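Local coordinates for protein phosphoserine phosphatase (Thermococcus onnurineus, PDB 4AP9) that probably hydrolyses phosphoserine to serine and phosphate in a magnesium-dependent reaction, the last step of serine biosynthesis, at residues E24-R27 / E28-R31; T33-R36 / E37-E40; T70-R73 / T74-K77. One frame throughout, in Å; residues are numbered along the deposited sequence.

Interaction 1 (E24-R27 / E28-R31). With 1PS (3-pyridinium-1-ylpropane-1-sulfonate), chain E.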
loop_
_atom_site.group_PDB
_atom_site.type_symbol
_atom_site.label_atom_id
_atom_site.label_comp_id
_atom_site.label_asym_id
_atom_site.label_seq_id
_atom_site.Cartn_x
_atom_site.Cartn_y
_atom_site.Cartn_z
ATOM N N GLU A 24 19.055 -33.084 -13.710
ATOM C CA GLU A 24 19.191 -31.761 -14.292
ATOM C C GLU A 24 18.909 -31.817 -15.786
ATOM O O GLU A 24 19.785 -32.170 -16.573
ATOM C CB GLU A 24 20.595 -31.224 -14.034
ATOM C CG GLU A 24 20.830 -30.943 -12.569
ATOM C CD GLU A 24 22.189 -30.347 -12.310
ATOM O OE1 GLU A 24 22.350 -29.127 -12.525
ATOM O OE2 GLU A 24 23.088 -31.111 -11.902
ATOM N N PHE A 25 17.681 -31.470 -16.162
ATOM C CA PHE A 25 17.235 -31.569 -17.561
ATOM C C PHE A 25 18.214 -31.025 -18.603
ATOM O O PHE A 25 18.432 -31.645 -19.646
ATOM C CB PHE A 25 15.878 -30.874 -17.732
ATOM C CG PHE A 25 15.391 -30.841 -19.152
ATOM C CD1 PHE A 25 14.728 -31.929 -19.691
ATOM C CD2 PHE A 25 15.578 -29.715 -19.943
ATOM C CE1 PHE A 25 14.275 -31.913 -21.002
ATOM C CE2 PHE A 25 15.119 -29.692 -21.264
ATOM C CZ PHE A 25 14.466 -30.793 -21.788
ATOM N N TRP A 26 18.778 -29.843 -18.369
ATOM C CA TRP A 26 19.662 -29.268 -19.378
ATOM C C TRP A 26 21.008 -30.009 -19.533
ATOM O O TRP A 26 21.547 -30.106 -20.650
ATOM C CB TRP A 26 19.835 -27.745 -19.193
ATOM C CG TRP A 26 18.552 -26.982 -19.482
ATOM C CD1 TRP A 26 17.782 -26.290 -18.580
ATOM C CD2 TRP A 26 17.870 -26.880 -20.747
ATOM N NE1 TRP A 26 16.689 -25.737 -19.214
ATOM C CE2 TRP A 26 16.711 -26.098 -20.534
ATOM C CE3 TRP A 26 18.135 -27.363 -22.030
ATOM C CZ2 TRP A 26 15.820 -25.785 -21.565
ATOM C CZ3 TRP A 26 17.244 -27.053 -23.057
ATOM C CH2 TRP A 26 16.096 -26.273 -22.811
ATOM N N ARG A 27 21.535 -30.532 -18.428
ATOM C CA ARG A 27 22.745 -31.351 -18.483
ATOM C C ARG A 27 22.438 -32.652 -19.222
ATOM O O ARG A 27 23.258 -33.150 -19.988
ATOM C CB ARG A 27 23.280 -31.647 -17.082
ATOM C CG ARG A 27 23.663 -30.373 -16.337
ATOM C CD ARG A 27 24.383 -30.645 -15.029
ATOM N NE ARG A 27 24.553 -29.404 -14.269
ATOM C CZ ARG A 27 25.520 -28.514 -14.472
ATOM N NH1 ARG A 27 26.433 -28.711 -15.419
ATOM N NH2 ARG A 27 25.579 -27.418 -13.721
ATOM N N GLU A 28 21.243 -33.190 -19.011
ATOM C CA GLU A 28 20.819 -34.370 -19.762
ATOM C C GLU A 28 20.644 -34.066 -21.255
ATOM O O GLU A 28 21.030 -34.867 -22.119
ATOM C CB GLU A 28 19.539 -34.954 -19.163
ATOM C CG GLU A 28 19.014 -36.200 -19.866
ATOM C CD GLU A 28 19.883 -37.435 -19.662
ATOM O OE1 GLU A 28 20.922 -37.346 -18.972
ATOM O OE2 GLU A 28 19.512 -38.501 -20.196
HETATM N N MSE A 29 20.063 -32.911 -21.577
HETATM C CA MSE A 29 19.935 -32.524 -22.974
HETATM C C MSE A 29 21.302 -32.365 -23.633
HETATM O O MSE A 29 21.480 -32.708 -24.802
HETATM C CB MSE A 29 19.116 -31.243 -23.130
HETATM C CG MSE A 29 17.643 -31.431 -22.857
HETATM SE SE MSE A 29 16.845 -32.645 -24.168
HETATM C CE MSE A 29 16.696 -34.150 -23.047
ATOM N N ALA A 30 22.273 -31.851 -22.881
ATOM C CA ALA A 30 23.607 -31.671 -23.445
ATOM C C ALA A 30 24.215 -33.041 -23.734
ATOM O O ALA A 30 24.916 -33.204 -24.734
ATOM C CB ALA A 30 24.503 -30.877 -22.503
ATOM N N ARG A 31 23.940 -34.011 -22.864
ATOM C CA ARG A 31 24.495 -35.360 -23.007
ATOM C C ARG A 31 23.880 -36.069 -24.213
ATOM O O ARG A 31 24.583 -36.662 -25.035
ATOM C CB ARG A 31 24.280 -36.175 -21.724
ATOM C CG ARG A 31 24.880 -37.592 -21.755
ATOM C CD ARG A 31 24.468 -38.410 -20.546
ATOM N NE ARG A 31 23.074 -38.837 -20.591
ATOM C CZ ARG A 31 22.668 -39.947 -21.198
ATOM N NH1 ARG A 31 23.558 -40.710 -21.818
ATOM N NH2 ARG A 31 21.380 -40.286 -21.208
HETATM N N1 1PS E . 24.526 -39.457 -27.423
HETATM C C1 1PS E . 25.728 -39.516 -26.845
HETATM C C2 1PS E . 25.876 -40.046 -25.571
HETATM C C3 1PS E . 23.418 -39.900 -26.807
HETATM C C4 1PS E . 23.491 -40.444 -25.526
HETATM C C5 1PS E . 24.738 -40.522 -24.890
HETATM C C6 1PS E . 24.431 -38.899 -28.737
HETATM C C7 1PS E . 25.316 -37.687 -28.816
HETATM C C8 1PS E . 25.260 -37.119 -30.200
HETATM S S1 1PS E . 26.894 -36.942 -30.864
HETATM O O1 1PS E . 26.733 -36.213 -32.132
HETATM O O2 1PS E . 27.470 -38.253 -31.118
HETATM O O3 1PS E . 27.745 -36.184 -29.966
#
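Met29, present as selenomethionine, lies over Phe25 one helical turn back. Its CB rests 3.6 Å from Phe25 O and 4.2 Å from Trp26 CE3. CG then enters the space above the Phe25 ring, 3.7 Å from the centroid and 24° off the normal, as a CH-pi contact. The chain bends at chi2 (-64°) instead of running straight on, which keeps SE near the ring: it stands 3.8 Å from Phe25 CZ in an oblique Met-aromatic contact. The tip, CE, ends 3.9 Å from Phe25 CE1. A flexible, polarisable side chain suits this place because it can mould itself to a flat aromatic surface. The backbone beneath runs in regular i to i+4 helical bonds.

Charged pairs hold the other flank, of which Arg31 is the exposed member. Arg31 grips Glu28 side-on, with NE on OE1 (3.1 Å) and NH2 on OE2 (2.8 Å); using two nitrogens fixes the rotation of the guanidinium. Its remaining nitrogen, NH1, comes 3.3 Å from C5 of the bound pyridinium ligand. Arg27 pairs with Glu24, the N-cap residue, through NE alone, meeting OE1 from above the carboxylate plane; OE1 also bonds to Tyr160.

Phe25 points into a group of rings with Phe71 and Phe105, while Trp26 packs on Leu56 and Val60 of helix 52-62 and makes a cation-pi contact with Arg59. Arg27 and Ala30, with Trp26 through Ile38, face helix 36-47, which thus packs along helix 25-33.

Interaction 2 (T33-R36 / E37-E40). With 1PS (3-pyridinium-1-ylpropane-1-sulfonate), chain E.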
loop_
_atom_site.group_PDB
_atom_site.type_symbol
_atom_site.label_atom_id
_atom_site.label_comp_id
_atom_site.label_asym_id
_atom_site.label_seq_id
_atom_site.Cartn_x
_atom_site.Cartn_y
_atom_site.Cartn_z
ATOM N N THR A 33 22.135 -34.725 -26.850
ATOM C CA THR A 33 22.359 -34.058 -28.131
ATOM C C THR A 33 23.845 -33.950 -28.473
ATOM O O THR A 33 24.216 -33.769 -29.638
ATOM C CB THR A 33 21.815 -32.624 -28.135
ATOM O OG1 THR A 33 22.542 -31.848 -27.175
ATOM C CG2 THR A 33 20.326 -32.595 -27.806
ATOM N N GLY A 34 24.688 -34.033 -27.453
ATOM C CA GLY A 34 26.112 -33.818 -27.631
ATOM C C GLY A 34 26.468 -32.351 -27.807
ATOM O O GLY A 34 27.627 -32.008 -28.065
ATOM N N LYS A 35 25.476 -31.474 -27.686
ATOM C CA LYS A 35 25.731 -30.044 -27.800
ATOM C C LYS A 35 26.248 -29.495 -26.479
ATOM O O LYS A 35 25.464 -29.168 -25.582
ATOM C CB LYS A 35 24.465 -29.296 -28.231
ATOM C CG LYS A 35 23.972 -29.701 -29.619
ATOM C CD LYS A 35 22.562 -29.209 -29.878
ATOM C CE LYS A 35 22.123 -29.511 -31.303
ATOM N NZ LYS A 35 20.909 -28.715 -31.655
ATOM N N ARG A 36 27.571 -29.395 -26.364
ATOM C CA ARG A 36 28.191 -28.851 -25.156
ATOM C C ARG A 36 27.725 -27.432 -24.822
ATOM O O ARG A 36 27.645 -27.060 -23.647
ATOM C CB ARG A 36 29.717 -28.890 -25.280
ATOM C CG ARG A 36 30.273 -30.281 -25.566
ATOM C CD ARG A 36 31.796 -30.277 -25.590
ATOM N NE ARG A 36 32.341 -29.994 -24.264
ATOM C CZ ARG A 36 32.805 -30.919 -23.427
ATOM N NH1 ARG A 36 32.812 -32.197 -23.781
ATOM N NH2 ARG A 36 33.269 -30.562 -22.235
ATOM N N GLU A 37 27.425 -26.650 -25.854
ATOM C CA GLU A 37 26.936 -25.284 -25.698
ATOM C C GLU A 37 25.748 -25.207 -24.727
ATOM O O GLU A 37 25.595 -24.219 -24.007
ATOM C CB GLU A 37 26.561 -24.692 -27.064
ATOM C CG GLU A 37 26.241 -23.189 -27.049
ATOM C CD GLU A 37 25.753 -22.675 -28.403
ATOM O OE1 GLU A 37 25.783 -23.443 -29.385
ATOM O OE2 GLU A 37 25.332 -21.504 -28.480
ATOM N N ILE A 38 24.920 -26.250 -24.692
ATOM C CA ILE A 38 23.756 -26.232 -23.800
ATOM C C ILE A 38 24.178 -26.161 -22.339
ATOM O O ILE A 38 23.630 -25.380 -21.562
ATOM C CB ILE A 38 22.843 -27.453 -24.009
ATOM C CG1 ILE A 38 22.216 -27.399 -25.408
ATOM C CG2 ILE A 38 21.742 -27.488 -22.931
ATOM C CD1 ILE A 38 21.479 -28.682 -25.810
ATOM N N GLU A 39 25.159 -26.978 -21.972
ATOM C CA GLU A 39 25.608 -27.030 -20.591
ATOM C C GLU A 39 26.423 -25.781 -20.250
ATOM O O GLU A 39 26.383 -25.281 -19.117
ATOM C CB GLU A 39 26.417 -28.314 -20.347
ATOM C CG GLU A 39 26.567 -28.662 -18.897
ATOM C CD GLU A 39 26.762 -30.145 -18.648
ATOM O OE1 GLU A 39 27.052 -30.908 -19.595
ATOM O OE2 GLU A 39 26.620 -30.547 -17.488
ATOM N N GLU A 40 27.156 -25.275 -21.231
ATOM C CA GLU A 40 27.926 -24.059 -21.033
ATOM C C GLU A 40 26.995 -22.885 -20.751
ATOM O O GLU A 40 27.244 -22.086 -19.859
ATOM C CB GLU A 40 28.780 -23.757 -22.256
ATOM C CG GLU A 40 29.640 -22.525 -22.092
ATOM C CD GLU A 40 30.601 -22.333 -23.248
ATOM O OE1 GLU A 40 30.169 -21.833 -24.310
ATOM O OE2 GLU A 40 31.783 -22.698 -23.097
HETATM N N1 1PS E . 24.526 -39.457 -27.423
HETATM C C1 1PS E . 25.728 -39.516 -26.845
HETATM C C2 1PS E . 25.876 -40.046 -25.571
HETATM C C3 1PS E . 23.418 -39.900 -26.807
HETATM C C4 1PS E . 23.491 -40.444 -25.526
HETATM C C5 1PS E . 24.738 -40.522 -24.890
HETATM C C6 1PS E . 24.431 -38.899 -28.737
HETATM C C7 1PS E . 25.316 -37.687 -28.816
HETATM C C8 1PS E . 25.260 -37.119 -30.200
HETATM S S1 1PS E . 26.894 -36.942 -30.864
HETATM O O1 1PS E . 26.733 -36.213 -32.132
HETATM O O2 1PS E . 27.470 -38.253 -31.118
HETATM O O3 1PS E . 27.745 -36.184 -29.966
#
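The carbonyl group of Lys35 receives Ile38 N above its plane, 51° out of it and at 3.1 Å from Lys35 O. The next peptide group is used differently: Glu40 N meets Arg36 O almost end-on at 3.0 Å, and Glu39 N gives the same oxygen a second, weak bond. Together these bonds wind the chain into helix 36-47. The flat ends of the charged side chains play little part across this contact. The Arg36 guanidinium, at the surface, has its NH2 6.8 Å from Glu39 OE1, too far to pair, and the Glu39 carboxylate instead binds Arg27 of the preceding helix through OE2.

An ST turn opens the link between helices 25-33 and 36-47. Thr33 OG1 accepts a bond from Lys35 N (3.0 Å), and the same hydroxyl donates to Met29 O. With chi1 at 64°, OG1 lies between the backbone N and the carbonyl carbon, where it can serve both. Threonine suits the place because one short hydroxyl can accept from Lys35 N and donate to Met29 O. Gly34, which leaves the helix with phi of 75°, has no side chain to intrude on the ligand sulfonate, and its CA lies 3.7 Å from O3 of the bound 3-pyridinium-1-ylpropane-1-sulfonate.

Ile38 fills the inner side of the turn. Its CD1 approaches Thr33 OG1 to 3.6 Å, the two side chains crossing at about a right angle, and reaches Lys35 CB at 3.9 Å. A branched apolar residue fits here because its other neighbours are Trp26, Ala30, Leu62 and Ile63. Lys35 runs out as an extended chain until NZ bonds to Leu62 O, while Glu37 and Glu40 are exposed, Glu37 also brushing Leu62.

Interaction 3 (T70-R73 / T74-K77)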
loop_
_atom_site.group_PDB
_atom_site.type_symbol
_atom_site.label_atom_id
_atom_site.label_comp_id
_atom_site.label_asym_id
_atom_site.label_seq_id
_atom_site.Cartn_x
_atom_site.Cartn_y
_atom_site.Cartn_z
ATOM N N THR A 70 11.942 -38.343 -27.043
ATOM C CA THR A 70 13.277 -38.135 -26.490
ATOM C C THR A 70 13.169 -37.273 -25.246
ATOM O O THR A 70 13.831 -37.515 -24.234
ATOM C CB THR A 70 14.195 -37.416 -27.501
ATOM O OG1 THR A 70 14.273 -38.179 -28.709
ATOM C CG2 THR A 70 15.594 -37.214 -26.931
ATOM N N PHE A 71 12.321 -36.255 -25.349
ATOM C CA PHE A 71 12.069 -35.304 -24.278
ATOM C C PHE A 71 11.487 -36.035 -23.072
ATOM O O PHE A 71 11.993 -35.919 -21.957
ATOM C CB PHE A 71 11.069 -34.254 -24.788
ATOM C CG PHE A 71 10.985 -33.004 -23.952
ATOM C CD1 PHE A 71 10.080 -32.907 -22.915
ATOM C CD2 PHE A 71 11.774 -31.906 -24.253
ATOM C CE1 PHE A 71 9.990 -31.754 -22.158
ATOM C CE2 PHE A 71 11.681 -30.743 -23.503
ATOM C CZ PHE A 71 10.788 -30.682 -22.448
ATOM N N LEU A 72 10.425 -36.801 -23.308
ATOM C CA LEU A 72 9.739 -37.528 -22.243
ATOM C C LEU A 72 10.532 -38.701 -21.649
ATOM O O LEU A 72 10.327 -39.070 -20.498
ATOM C CB LEU A 72 8.356 -37.983 -22.712
ATOM C CG LEU A 72 7.403 -36.816 -22.967
ATOM C CD1 LEU A 72 6.088 -37.308 -23.556
ATOM C CD2 LEU A 72 7.165 -36.040 -21.671
ATOM N N ARG A 73 11.440 -39.278 -22.429
ATOM C CA ARG A 73 12.327 -40.327 -21.931
ATOM C C ARG A 73 13.045 -39.921 -20.640
ATOM O O ARG A 73 13.354 -40.764 -19.811
ATOM C CB ARG A 73 13.376 -40.645 -22.984
ATOM C CG ARG A 73 13.733 -42.106 -23.115
ATOM C CD ARG A 73 13.662 -42.506 -24.614
ATOM N NE ARG A 73 14.679 -43.494 -24.977
ATOM C CZ ARG A 73 15.476 -43.408 -26.043
ATOM N NH1 ARG A 73 15.366 -42.401 -26.883
ATOM N NH2 ARG A 73 16.384 -44.358 -26.266
ATOM N N THR A 74 13.327 -38.630 -20.491
ATOM C CA THR A 74 14.073 -38.148 -19.329
ATOM C C THR A 74 13.335 -38.336 -18.007
ATOM O O THR A 74 13.969 -38.422 -16.951
ATOM C CB THR A 74 14.462 -36.665 -19.467
ATOM O OG1 THR A 74 13.278 -35.852 -19.448
ATOM C CG2 THR A 74 15.217 -36.426 -20.771
ATOM N N ARG A 75 12.009 -38.409 -18.046
ATOM C CA ARG A 75 11.270 -38.580 -16.799
ATOM C C ARG A 75 11.638 -39.915 -16.136
ATOM O O ARG A 75 11.430 -40.108 -14.939
ATOM C CB ARG A 75 9.752 -38.424 -16.997
ATOM C CG ARG A 75 9.127 -39.414 -17.946
ATOM C CD ARG A 75 7.789 -38.917 -18.510
ATOM N NE ARG A 75 6.667 -39.075 -17.580
ATOM C CZ ARG A 75 6.174 -40.256 -17.197
ATOM N NH1 ARG A 75 6.722 -41.392 -17.636
ATOM N NH2 ARG A 75 5.139 -40.311 -16.360
ATOM N N GLU A 76 12.205 -40.828 -16.913
ATOM C CA GLU A 76 12.736 -42.066 -16.354
ATOM C C GLU A 76 13.882 -41.826 -15.361
ATOM O O GLU A 76 14.173 -42.677 -14.519
ATOM C CB GLU A 76 13.169 -43.001 -17.483
ATOM C CG GLU A 76 11.990 -43.464 -18.331
ATOM C CD GLU A 76 12.404 -44.262 -19.545
ATOM O OE1 GLU A 76 13.610 -44.557 -19.684
ATOM O OE2 GLU A 76 11.513 -44.590 -20.361
ATOM N N LYS A 77 14.526 -40.667 -15.457
ATOM C CA LYS A 77 15.615 -40.320 -14.549
ATOM C C LYS A 77 15.118 -39.517 -13.347
ATOM O O LYS A 77 15.897 -39.097 -12.499
ATOM C CB LYS A 77 16.704 -39.540 -15.286
ATOM C CG LYS A 77 17.603 -40.404 -16.152
ATOM C CD LYS A 77 18.880 -39.661 -16.540
ATOM C CE LYS A 77 19.816 -40.539 -17.348
ATOM N NZ LYS A 77 21.189 -39.941 -17.447
#
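Thr74 folds its hydroxyl back onto Phe71 O three residues earlier, OG1 lying 2.8 Å from that oxygen and nearly in line with the carbonyl bond. The first torsion (chi1 66°) swings OG1 back over the preceding turn, while Thr74 N adds a weak bond of 3.4 Å to the same acceptor. CG2, the apolar branch, sits 3.5 Å from Phe71 O and faces Met29 of helix 25-33. This is the tight side of the contact. Just before it, the Phe71 side chain enters an aromatic cluster, meeting Phe105 and Phe126 edge-to-face and meeting Phe131 at a shallow angle between planes.

The other side is looser and exposed. Glu76 N bonds to Arg73 O at 3.1 Å, and Glu76 CG follows it to 3.4 Å from that carbonyl oxygen, but the carboxylate goes no further toward Arg73: Arg73 NE and Glu76 OE1 remain 5.5 Å apart. Long charged residues suit this exposed flank. Arg75 turns away to a salt bridge with Glu110.

Through 70-77 the bonds across the contact run from i to i+3. Here a buried threonine pairs its own hydroxyl with a backbone carbonyl, so the hydroxyl and the carbonyl satisfy each other and the methyl remains for the core.

Interaction 1 is the middle member. Its Arg27 NH1 forms a salt bridge of 2.8 Å to Glu39 OE2 of interaction 2, and its Glu28 OE1 one of 3.0 Å to Lys77 NZ of interaction 3; apolar packing accompanies each, as where Phe25 CZ lies 3.3 Å from Phe71 CE2. Interactions 2 and 3 do not touch, their nearest atoms being about 7 Å apart. Interactions 1 and 2 border one bound 3-pyridinium-1-ylpropane-1-sulfonate, toward its ring and its sulfonate arm respectively. The side chain of Trp26 is about 10 Å from a second copy, whose pocket includes Gly45 and Leu46. All three lie in the helical insertion between strands 11-15 and 97-102, consistent with the cap of haloacid dehalogenase relatives.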